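PDB 4ICI: putative flavoprotein, which binds flavin mononucleotide in a flavodoxin-like fold and probably takes part in electron transfer. Local coordinates for residues K15-Y20 and E83-Y88; Y95-D100 and P122-G127; I105-I110 and K140-L145. All blocks are in the same frame, centred on the assembly; numbering follows the deposited sequence. Where two conformers were deposited one is given.

Interaction 1 of 3, residues K15-Y20 and E83-Y88; sequences KILVAY and ENIGTY. With EDO (1,2-ethanediol), chain G.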
loop_
_atom_site.group_PDB
_atom_site.type_symbol
_atom_site.label_atom_id
_atom_site.label_comp_id
_atom_site.label_asym_id
_atom_site.label_seq_id
_atom_site.Cartn_x
_atom_site.Cartn_y
_atom_site.Cartn_z
ATOM N N LYS A 15 -2.523 -17.252 -5.520
ATOM C CA LYS A 15 -1.253 -16.592 -5.860
ATOM C C LYS A 15 -1.325 -15.161 -5.301
ATOM O O LYS A 15 -2.253 -14.408 -5.628
ATOM C CB LYS A 15 -0.992 -16.547 -7.350
ATOM C CG LYS A 15 0.477 -16.263 -7.667
ATOM C CD LYS A 15 0.765 -16.112 -9.142
ATOM C CE LYS A 15 2.249 -15.840 -9.380
ATOM N NZ LYS A 15 2.542 -15.589 -10.833
ATOM N N ILE A 16 -0.363 -14.822 -4.448
ATOM C CA ILE A 16 -0.399 -13.604 -3.638
ATOM C C ILE A 16 0.742 -12.661 -4.037
ATOM O O ILE A 16 1.900 -13.078 -4.144
ATOM C CB ILE A 16 -0.280 -13.915 -2.119
ATOM C CG1 ILE A 16 -1.413 -14.852 -1.696
ATOM C CG2 ILE A 16 -0.228 -12.612 -1.289
ATOM C CD1 ILE A 16 -1.363 -15.218 -0.217
ATOM N N LEU A 17 0.380 -11.403 -4.280
ATOM C CA LEU A 17 1.319 -10.311 -4.430
ATOM C C LEU A 17 1.213 -9.355 -3.267
ATOM O O LEU A 17 0.098 -9.024 -2.821
ATOM C CB LEU A 17 1.018 -9.537 -5.707
ATOM C CG LEU A 17 1.969 -8.402 -6.082
ATOM C CD1 LEU A 17 3.385 -8.946 -6.367
ATOM C CD2 LEU A 17 1.407 -7.601 -7.247
ATOM N N VAL A 18 2.382 -8.952 -2.766
ATOM C CA VAL A 18 2.513 -7.900 -1.765
ATOM C C VAL A 18 3.152 -6.706 -2.473
ATOM O O VAL A 18 4.368 -6.677 -2.669
ATOM C CB VAL A 18 3.289 -8.373 -0.506
ATOM C CG1 VAL A 18 3.412 -7.263 0.521
ATOM C CG2 VAL A 18 2.685 -9.658 0.097
ATOM N N ALA A 19 2.316 -5.765 -2.878
ATOM C CA ALA A 19 2.774 -4.518 -3.488
ATOM C C ALA A 19 2.912 -3.479 -2.389
ATOM O O ALA A 19 2.084 -3.425 -1.478
ATOM C CB ALA A 19 1.770 -4.049 -4.582
ATOM N N TYR A 20 3.951 -2.649 -2.464
ATOM C CA TYR A 20 4.134 -1.656 -1.431
ATOM C C TYR A 20 4.943 -0.478 -1.895
ATOM O O TYR A 20 5.851 -0.635 -2.730
ATOM C CB TYR A 20 4.775 -2.275 -0.162
ATOM C CG TYR A 20 6.203 -2.676 -0.393
ATOM C CD1 TYR A 20 6.535 -3.889 -1.002
ATOM C CD2 TYR A 20 7.226 -1.797 -0.099
ATOM C CE1 TYR A 20 7.861 -4.230 -1.241
ATOM C CE2 TYR A 20 8.526 -2.122 -0.346
ATOM C CZ TYR A 20 8.845 -3.342 -0.918
ATOM O OH TYR A 20 10.173 -3.667 -1.165
ATOM N N GLU A 83 4.447 -6.595 -14.475
ATOM C CA GLU A 83 3.982 -7.087 -15.781
ATOM C C GLU A 83 3.037 -8.299 -15.718
ATOM O O GLU A 83 2.134 -8.443 -16.550
ATOM C CB GLU A 83 5.187 -7.408 -16.663
ATOM C CG GLU A 83 6.061 -6.178 -16.948
ATOM N N ASN A 84 3.247 -9.163 -14.733
ATOM C CA ASN A 84 2.413 -10.372 -14.564
ATOM C C ASN A 84 1.276 -10.195 -13.557
ATOM O O ASN A 84 0.809 -11.173 -12.979
ATOM C CB ASN A 84 3.280 -11.555 -14.102
ATOM C CG ASN A 84 3.828 -11.370 -12.687
ATOM O OD1 ASN A 84 3.900 -10.224 -12.165
ATOM N ND2 ASN A 84 4.192 -12.489 -12.039
ATOM N N ILE A 85 0.849 -8.954 -13.333
ATOM C CA ILE A 85 -0.208 -8.668 -12.357
ATOM C C ILE A 85 -1.450 -9.548 -12.565
ATOM O O ILE A 85 -2.119 -9.922 -11.590
ATOM C CB ILE A 85 -0.579 -7.136 -12.363
ATOM C CG1 ILE A 85 -1.552 -6.774 -11.225
ATOM C CG2 ILE A 85 -1.130 -6.706 -13.734
ATOM C CD1 ILE A 85 -0.933 -6.805 -9.882
ATOM N N GLY A 86 -1.747 -9.898 -13.820
ATOM C CA GLY A 86 -2.907 -10.725 -14.139
ATOM C C GLY A 86 -2.952 -12.079 -13.452
ATOM O O GLY A 86 -4.037 -12.612 -13.219
ATOM N N THR A 87 -1.787 -12.619 -13.102
ATOM C CA THR A 87 -1.677 -13.964 -12.519
ATOM C C THR A 87 -2.102 -14.050 -11.037
ATOM O O THR A 87 -2.324 -15.151 -10.503
ATOM C CB THR A 87 -0.246 -14.513 -12.639
ATOM O OG1 THR A 87 0.668 -13.806 -11.787
ATOM C CG2 THR A 87 0.230 -14.460 -14.090
ATOM N N TYR A 88 -2.214 -12.903 -10.364
ATOM C CA TYR A 88 -2.433 -12.917 -8.916
ATOM C C TYR A 88 -3.907 -12.934 -8.566
ATOM O O TYR A 88 -4.712 -12.271 -9.200
ATOM C CB TYR A 88 -1.726 -11.740 -8.230
ATOM C CG TYR A 88 -0.227 -11.802 -8.390
ATOM C CD1 TYR A 88 0.548 -12.612 -7.574
ATOM C CD2 TYR A 88 0.420 -11.061 -9.381
ATOM C CE1 TYR A 88 1.941 -12.697 -7.745
ATOM C CE2 TYR A 88 1.790 -11.146 -9.558
ATOM C CZ TYR A 88 2.554 -11.964 -8.743
ATOM O OH TYR A 88 3.932 -12.033 -8.921
HETATM C C1 EDO G . 11.786 -1.213 -0.672
HETATM O O1 EDO G . 12.170 -2.279 -1.542
HETATM C C2 EDO G . 12.861 -0.376 0.046
HETATM O O2 EDO G . 13.617 -0.990 1.139
#

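Interaction 2 of 3, residues Y95-D100 and P122-G127; sequences YPIWWD and PFATSG. With FMN (flavin mononucleotide), chain B.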
loop_
_atom_site.group_PDB
_atom_site.type_symbol
_atom_site.label_atom_id
_atom_site.label_comp_id
_atom_site.label_asym_id
_atom_site.label_seq_id
_atom_site.Cartn_x
_atom_site.Cartn_y
_atom_site.Cartn_z
ATOM N N TYR A 95 1.623 0.850 2.366
ATOM C CA TYR A 95 2.048 2.252 2.299
ATOM C C TYR A 95 2.308 2.807 3.689
ATOM O O TYR A 95 1.703 2.384 4.664
ATOM C CB TYR A 95 1.008 3.124 1.552
ATOM C CG TYR A 95 -0.427 2.922 2.014
ATOM C CD1 TYR A 95 -1.221 1.932 1.446
ATOM C CD2 TYR A 95 -0.961 3.678 3.014
ATOM C CE1 TYR A 95 -2.526 1.727 1.904
ATOM C CE2 TYR A 95 -2.251 3.482 3.467
ATOM C CZ TYR A 95 -3.029 2.511 2.915
ATOM O OH TYR A 95 -4.323 2.277 3.361
ATOM N N PRO A 96 3.121 3.862 3.766
ATOM C CA PRO A 96 3.144 4.695 4.954
ATOM C C PRO A 96 1.905 5.587 4.977
ATOM O O PRO A 96 1.440 6.022 3.917
ATOM C CB PRO A 96 4.384 5.548 4.749
ATOM C CG PRO A 96 4.500 5.694 3.249
ATOM C CD PRO A 96 4.001 4.374 2.706
ATOM N N ILE A 97 1.363 5.865 6.145
ATOM C CA ILE A 97 0.268 6.839 6.294
ATOM C C ILE A 97 0.836 8.240 6.149
ATOM O O ILE A 97 1.748 8.593 6.876
ATOM C CB ILE A 97 -0.395 6.758 7.686
ATOM C CG1 ILE A 97 -1.029 5.382 7.942
ATOM C CG2 ILE A 97 -1.432 7.905 7.885
ATOM C CD1 ILE A 97 -2.038 4.923 6.873
ATOM N N TRP A 98 0.340 9.020 5.194
ATOM C CA TRP A 98 0.708 10.418 4.996
ATOM C C TRP A 98 -0.554 11.275 5.138
ATOM O O TRP A 98 -1.489 11.140 4.360
ATOM C CB TRP A 98 1.312 10.657 3.618
ATOM C CG TRP A 98 2.698 10.182 3.407
ATOM C CD1 TRP A 98 3.486 9.442 4.262
ATOM C CD2 TRP A 98 3.463 10.329 2.204
ATOM N NE1 TRP A 98 4.703 9.167 3.670
ATOM C CE2 TRP A 98 4.704 9.694 2.410
ATOM C CE3 TRP A 98 3.225 10.953 0.975
ATOM C CZ2 TRP A 98 5.709 9.668 1.451
ATOM C CZ3 TRP A 98 4.236 10.919 0.033
ATOM C CH2 TRP A 98 5.465 10.274 0.277
ATOM N N TRP A 99 -0.576 12.131 6.171
ATOM C CA TRP A 99 -1.739 12.964 6.448
ATOM C C TRP A 99 -3.045 12.136 6.478
ATOM O O TRP A 99 -4.074 12.526 5.934
ATOM C CB TRP A 99 -1.813 14.092 5.419
ATOM C CG TRP A 99 -0.636 15.014 5.480
ATOM C CD1 TRP A 99 0.520 14.961 4.720
ATOM C CD2 TRP A 99 -0.454 16.101 6.407
ATOM N NE1 TRP A 99 1.378 15.956 5.120
ATOM C CE2 TRP A 99 0.806 16.668 6.141
ATOM C CE3 TRP A 99 -1.239 16.647 7.417
ATOM C CZ2 TRP A 99 1.310 17.754 6.861
ATOM C CZ3 TRP A 99 -0.744 17.738 8.141
ATOM C CH2 TRP A 99 0.521 18.277 7.855
ATOM N N ASP A 100 -2.979 10.994 7.162
ATOM C CA ASP A 100 -4.113 10.073 7.355
ATOM C C ASP A 100 -4.642 9.454 6.058
ATOM O O ASP A 100 -5.782 8.970 6.025
ATOM C CB ASP A 100 -5.248 10.773 8.139
ATOM C CG ASP A 100 -5.995 9.844 9.095
ATOM O OD1 ASP A 100 -5.576 8.670 9.319
ATOM O OD2 ASP A 100 -7.045 10.331 9.583
ATOM N N PRO A 122 -5.411 -3.539 1.973
ATOM C CA PRO A 122 -4.369 -2.563 2.318
ATOM C C PRO A 122 -3.613 -2.965 3.580
ATOM O O PRO A 122 -4.130 -3.682 4.421
ATOM C CB PRO A 122 -5.170 -1.273 2.557
ATOM C CG PRO A 122 -6.493 -1.767 3.112
ATOM C CD PRO A 122 -6.735 -3.113 2.452
ATOM N N PHE A 123 -2.411 -2.450 3.718
ATOM C CA PHE A 123 -1.685 -2.480 4.974
ATOM C C PHE A 123 -0.826 -1.251 5.069
ATOM O O PHE A 123 -0.566 -0.587 4.062
ATOM C CB PHE A 123 -0.880 -3.789 5.140
ATOM C CG PHE A 123 0.300 -3.949 4.204
ATOM C CD1 PHE A 123 0.127 -4.453 2.933
ATOM C CD2 PHE A 123 1.583 -3.667 4.634
ATOM C CE1 PHE A 123 1.208 -4.647 2.072
ATOM C CE2 PHE A 123 2.664 -3.885 3.806
ATOM C CZ PHE A 123 2.468 -4.378 2.527
ATOM N N ALA A 124 -0.354 -0.931 6.271
ATOM C CA ALA A 124 0.350 0.335 6.447
ATOM C C ALA A 124 1.293 0.314 7.611
ATOM O O ALA A 124 1.203 -0.555 8.486
ATOM C CB ALA A 124 -0.673 1.498 6.606
ATOM N N THR A 125 2.204 1.276 7.593
ATOM C CA THR A 125 2.931 1.687 8.786
ATOM C C THR A 125 2.681 3.166 9.029
ATOM O O THR A 125 2.257 3.892 8.129
ATOM C CB THR A 125 4.449 1.379 8.712
ATOM O OG1 THR A 125 5.101 2.214 7.763
ATOM C CG2 THR A 125 4.724 -0.104 8.412
ATOM N N SER A 126 2.902 3.625 10.267
ATOM C CA SER A 126 2.591 5.009 10.640
ATOM C C SER A 126 3.343 5.390 11.888
ATOM O O SER A 126 3.925 4.532 12.583
ATOM C CB SER A 126 1.107 5.197 10.909
ATOM O OG SER A 126 0.748 4.651 12.170
ATOM N N GLY A 127 3.252 6.678 12.171
ATOM C CA GLY A 127 3.732 7.236 13.427
ATOM C C GLY A 127 2.718 7.213 14.548
ATOM O O GLY A 127 2.938 7.879 15.576
HETATM N N1 FMN B . 2.233 9.129 10.677
HETATM C C2 FMN B . 0.996 9.111 11.273
HETATM O O2 FMN B . 0.821 8.405 12.263
HETATM N N3 FMN B . -0.027 9.895 10.757
HETATM C C4 FMN B . 0.149 10.743 9.676
HETATM O O4 FMN B . -0.856 11.355 9.268
HETATM C C4A FMN B . 1.424 10.790 9.090
HETATM N N5 FMN B . 1.678 11.655 8.003
HETATM C C5A FMN B . 2.957 11.629 7.433
HETATM C C6 FMN B . 3.226 12.451 6.329
HETATM C C7 FMN B . 4.463 12.441 5.735
HETATM C C7M FMN B . 4.721 13.288 4.524
HETATM C C8 FMN B . 5.466 11.611 6.207
HETATM C C8M FMN B . 6.832 11.620 5.560
HETATM C C9 FMN B . 5.213 10.802 7.307
HETATM C C9A FMN B . 3.948 10.782 7.926
HETATM N N10 FMN B . 3.680 9.955 9.029
HETATM C C10 FMN B . 2.430 9.958 9.598
HETATM C "C1'" FMN B . 4.740 9.011 9.535
HETATM C "C2'" FMN B . 4.790 7.769 8.601
HETATM O "O2'" FMN B . 3.536 7.176 8.365
HETATM C "C3'" FMN B . 5.652 6.642 9.204
HETATM O "O3'" FMN B . 6.929 7.180 9.673
HETATM C "C4'" FMN B . 5.845 5.423 8.252
HETATM O "O4'" FMN B . 6.255 4.342 9.056
HETATM C "C5'" FMN B . 6.991 5.725 7.213
HETATM O "O5'" FMN B . 7.069 4.576 6.410
HETATM P P FMN B . 8.230 4.350 5.331
HETATM O O1P FMN B . 9.525 4.276 6.157
HETATM O O2P FMN B . 7.907 3.170 4.547
HETATM O O3P FMN B . 8.290 5.536 4.364
#

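Interaction 3 of 3, residues I105-I110 and K140-L145; sequences IINTFI and KTYPDL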
loop_
_atom_site.group_PDB
_atom_site.type_symbol
_atom_site.label_atom_id
_atom_site.label_comp_id
_atom_site.label_asym_id
_atom_site.label_seq_id
_atom_site.Cartn_x
_atom_site.Cartn_y
_atom_site.Cartn_z
ATOM N N ILE A 105 0.988 7.943 -4.882
ATOM C CA ILE A 105 1.538 6.893 -5.741
ATOM C C ILE A 105 0.758 5.577 -5.637
ATOM O O ILE A 105 0.759 4.779 -6.553
ATOM C CB ILE A 105 3.066 6.686 -5.483
ATOM C CG1 ILE A 105 3.756 6.000 -6.676
ATOM C CG2 ILE A 105 3.289 5.976 -4.141
ATOM C CD1 ILE A 105 5.274 6.011 -6.601
ATOM N N ILE A 106 0.044 5.384 -4.526
ATOM C CA ILE A 106 -0.843 4.232 -4.411
ATOM C C ILE A 106 -1.994 4.335 -5.430
ATOM O O ILE A 106 -2.367 3.340 -6.051
ATOM C CB ILE A 106 -1.356 4.054 -2.967
ATOM C CG1 ILE A 106 -0.175 3.741 -2.024
ATOM C CG2 ILE A 106 -2.406 2.944 -2.914
ATOM C CD1 ILE A 106 0.749 2.534 -2.426
ATOM N N ASN A 107 -2.520 5.537 -5.609
ATOM C CA ASN A 107 -3.508 5.763 -6.658
ATOM C C ASN A 107 -2.904 5.484 -8.048
ATOM O O ASN A 107 -3.540 4.877 -8.917
ATOM C CB ASN A 107 -4.073 7.185 -6.604
ATOM C CG ASN A 107 -4.689 7.527 -5.258
ATOM O OD1 ASN A 107 -3.990 7.954 -4.326
ATOM N ND2 ASN A 107 -6.004 7.335 -5.140
ATOM N N THR A 108 -1.659 5.933 -8.280
ATOM C CA THR A 108 -1.012 5.623 -9.564
ATOM C C THR A 108 -0.937 4.105 -9.782
ATOM O O THR A 108 -1.261 3.608 -10.873
ATOM C CB THR A 108 0.400 6.202 -9.653
ATOM O OG1 THR A 108 0.349 7.567 -9.229
ATOM C CG2 THR A 108 0.976 6.051 -11.062
ATOM N N PHE A 109 -0.575 3.371 -8.734
ATOM C CA PHE A 109 -0.504 1.931 -8.815
ATOM C C PHE A 109 -1.856 1.292 -9.163
ATOM O O PHE A 109 -1.966 0.484 -10.119
ATOM C CB PHE A 109 0.014 1.326 -7.500
ATOM C CG PHE A 109 -0.107 -0.168 -7.468
ATOM C CD1 PHE A 109 0.720 -0.961 -8.245
ATOM C CD2 PHE A 109 -1.068 -0.793 -6.647
ATOM C CE1 PHE A 109 0.585 -2.341 -8.241
ATOM C CE2 PHE A 109 -1.192 -2.165 -6.672
ATOM C CZ PHE A 109 -0.374 -2.920 -7.460
ATOM N N ILE A 110 -2.885 1.658 -8.402
ATOM C CA ILE A 110 -4.213 1.052 -8.575
ATOM C C ILE A 110 -4.744 1.353 -9.980
ATOM O O ILE A 110 -5.315 0.479 -10.628
ATOM C CB ILE A 110 -5.181 1.528 -7.492
ATOM C CG1 ILE A 110 -4.794 0.931 -6.136
ATOM C CG2 ILE A 110 -6.660 1.173 -7.838
ATOM C CD1 ILE A 110 -5.453 1.620 -4.966
ATOM N N LYS A 140 -13.679 4.007 -1.040
ATOM C CA LYS A 140 -14.629 4.915 -1.667
ATOM C C LYS A 140 -14.165 5.397 -3.038
ATOM O O LYS A 140 -14.975 5.666 -3.922
ATOM C CB LYS A 140 -14.934 6.095 -0.753
ATOM C CG LYS A 140 -15.736 5.739 0.495
ATOM C CD LYS A 140 -15.927 6.948 1.402
ATOM C CE LYS A 140 -16.796 6.650 2.603
ATOM N NZ LYS A 140 -18.209 6.342 2.175
ATOM N N THR A 141 -12.853 5.533 -3.204
ATOM C CA THR A 141 -12.293 5.956 -4.498
ATOM C C THR A 141 -12.390 4.858 -5.568
ATOM O O THR A 141 -12.635 5.141 -6.748
ATOM C CB THR A 141 -10.810 6.390 -4.353
ATOM O OG1 THR A 141 -10.700 7.366 -3.313
ATOM C CG2 THR A 141 -10.274 6.961 -5.673
ATOM N N TYR A 142 -12.250 3.605 -5.135
ATOM C CA TYR A 142 -12.199 2.450 -6.047
ATOM C C TYR A 142 -13.232 1.411 -5.618
ATOM O O TYR A 142 -12.897 0.281 -5.222
ATOM C CB TYR A 142 -10.813 1.857 -6.080
ATOM C CG TYR A 142 -9.769 2.886 -6.464
ATOM C CD1 TYR A 142 -9.721 3.405 -7.739
ATOM C CD2 TYR A 142 -8.834 3.340 -5.534
ATOM C CE1 TYR A 142 -8.796 4.402 -8.085
ATOM C CE2 TYR A 142 -7.909 4.314 -5.863
ATOM C CZ TYR A 142 -7.885 4.836 -7.149
ATOM O OH TYR A 142 -6.974 5.807 -7.487
ATOM N N PRO A 143 -14.513 1.770 -5.693
ATOM C CA PRO A 143 -15.540 0.913 -5.099
ATOM C C PRO A 143 -15.832 -0.368 -5.866
ATOM O O PRO A 143 -16.466 -1.274 -5.302
ATOM C CB PRO A 143 -16.779 1.820 -5.095
ATOM C CG PRO A 143 -16.568 2.704 -6.261
ATOM C CD PRO A 143 -15.102 3.036 -6.123
ATOM N N ASP A 144 -15.370 -0.458 -7.108
ATOM C CA ASP A 144 -15.555 -1.671 -7.902
ATOM C C ASP A 144 -14.615 -2.780 -7.514
ATOM O O ASP A 144 -14.844 -3.927 -7.876
ATOM C CB ASP A 144 -15.393 -1.411 -9.397
ATOM C CG ASP A 144 -16.460 -0.549 -9.970
ATOM O OD1 ASP A 144 -17.648 -0.738 -9.698
ATOM O OD2 ASP A 144 -16.104 0.352 -10.752
ATOM N N LEU A 145 -13.553 -2.470 -6.768
ATOM C CA LEU A 145 -12.643 -3.511 -6.303
ATOM C C LEU A 145 -13.167 -4.270 -5.110
ATOM O O LEU A 145 -13.977 -3.754 -4.331
ATOM C CB LEU A 145 -11.255 -2.917 -5.970
ATOM C CG LEU A 145 -10.601 -2.150 -7.116
ATOM C CD1 LEU A 145 -9.206 -1.635 -6.688
ATOM C CD2 LEU A 145 -10.503 -3.024 -8.378
HETATM O O HOH W 1 -8.104 8.382 -3.240
#

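Interaction 1 of 3, residues K15-Y20 and E83-Y88
With CG of K15 anti to the backbone N (chi1 -163°) and every later torsion extended, the lysine passes obliquely over T87 and Y88 until NZ donates a 2.8 Å hydrogen bond to OG1 of T87. That hydroxyl lies between the N and carbonyl carbon of its own residue (chi1 69°), where it also donates to O of N84, an acceptor already taking the amide N-H of T87; one hydroxyl thus links the lysine to the backbone carbonyl of N84. NZ stands 4.6 Å from the centroid of the Y88 ring, 26° off its normal, an off-centre cation-pi contact.

The same ring carries L17 on one face, CB lying 3.7 Å from the centroid in a CH-pi contact, and OG1 of T87 on the opposite face. CD2 of L17 extends the apolar contact to CD1 of I85, 3.6 Å away. OH of Y88 receives ND2 of N84 at 3.2 Å, tilted from the amide plane, but is bonded also to D41; OD1 of N84 bonds to K82.

The contact sits at the N-terminal end of strand 16-20, which runs between strands 41-44 and 90-96; the latter pairs with K15 and L17, and helix 26-38 packs on I16 and V18.

Interaction 2 of 3, residues Y95-D100 and P122-G127
Y95 and A124 pair as neighbours on parallel strands, and three backbone hydrogen bonds fix the register. N of Y95 donates to O of F123, N of T125 to O of Y95, and N of I97 to O of T125, the last at 2.9 Å. A CA-H...O contact from P96 to O of T125 runs between the same two strands.

Among the apolar contacts, Y95 and A124 share a face of the sheet, with CE2 of Y95 lying 4.0 Å from CB of A124. P122 lies beside the ring, its CB 4.1 Å from CE1 of Y95. In one of the two conformers of I97, CD1 comes within 3.7 Å of CB of A124. Two polar atoms accompany this group: O of F123 stands over one face of the Y95 ring, and OH of Y95 bonds to S134 of helix 132-141.

Strands 90-96 and 119-125 are joined through helix 104-112 as a beta-alpha-beta unit of the flavodoxin-like fold, and the loops leaving their C-terminal ends form part of the flavin pocket.

Polar contacts with flavin mononucleotide come mostly from backbone. N of W99 donates to flavin N5 at 2.9 Å, N of D100 to O4, and N of G127 to N1 at 3.0 Å, so amides of both loops grip the isoalloxazine. O of I97 accepts from ribityl O2', and OG1 of T125 shares a 2.7 Å bond with O4'; this hydroxyl also bonds to T27.

Aromatic contact comes from W98, whose CG lies beside its backbone N (chi1 -75°), bringing the indole face against the dimethylbenzene end; CD1 of W98 is 3.5 Å from flavin C7. Y51 meets the same indole edge-to-face.

Interaction 3 of 3, residues I105-I110 and K140-L145
The Y142 ring lies between two methyl groups: CG2 of I110 over the centre of one face and CG2 of its neighbour T141 toward the rim of the opposite face. The isoleucine methyl is 3.6 Å from the ring centroid and only 3° off the normal, a CH-pi contact nearly perpendicular to the ring. ND2 of N107 comes in at the ring edge near its plane, with the amide and ring planes 47° apart.

That amide donates to OH of Y142 at 3.0 Å with an N-H...acceptor angle of 157°, the phenol oxygen lying in the amide plane. The hydroxyl has a second partner in E111, so the phenol is held at its end as well as over its face. ND2 of N107 also donates to a water, which in turn donates to OG1 of T141, giving the two segments a second, indirect polar link; OG1 of T141 also bonds to the backbone O of V137, one turn earlier in helix 132-141.

In the alternating helices and strands of the flavodoxin-like fold, this contact joins helix 104-112 to the turn that follows helix 132-141. Y142 is the first residue to leave helical geometry there and opens a type I turn ending at L145, immediately ahead of strand 146-152. With an alanine at Y142, the amide of N107 and the carboxylate of E111 would probably lose their common phenol partner, and a gap would be likely to open over CG2 of I110.

I110 presents CG2 to the ring because that branch is anti to the backbone N, with CG1 beside it. CD1 then reaches CE2 of Y142 at 3.8 Å, and CG2 also touches CD1 of L145 at 4.0 Å.

Overall arrangement
Strand 90-96 is central to the arrangement: it neighbours strand 16-20 of interaction 1, pairs with strand 119-125 in interaction 2, and is covered by the helix of interaction 3. Interactions 1 and 2 have centres about 21 Å apart, on opposite sides of the chain's centre, yet they meet where CG1 of V18 packs 3.6 Å from CZ of F123. Interaction 3 lies about 15 Å from each of the others, centre to centre; CG1 of I106 touches CB of Y95 at 3.8 Å, and CZ of F109 touches CB of A19. Interaction 2 supplies part of the flavin pocket, whereas the N107 side chain of interaction 3 is about 14 Å from the flavin.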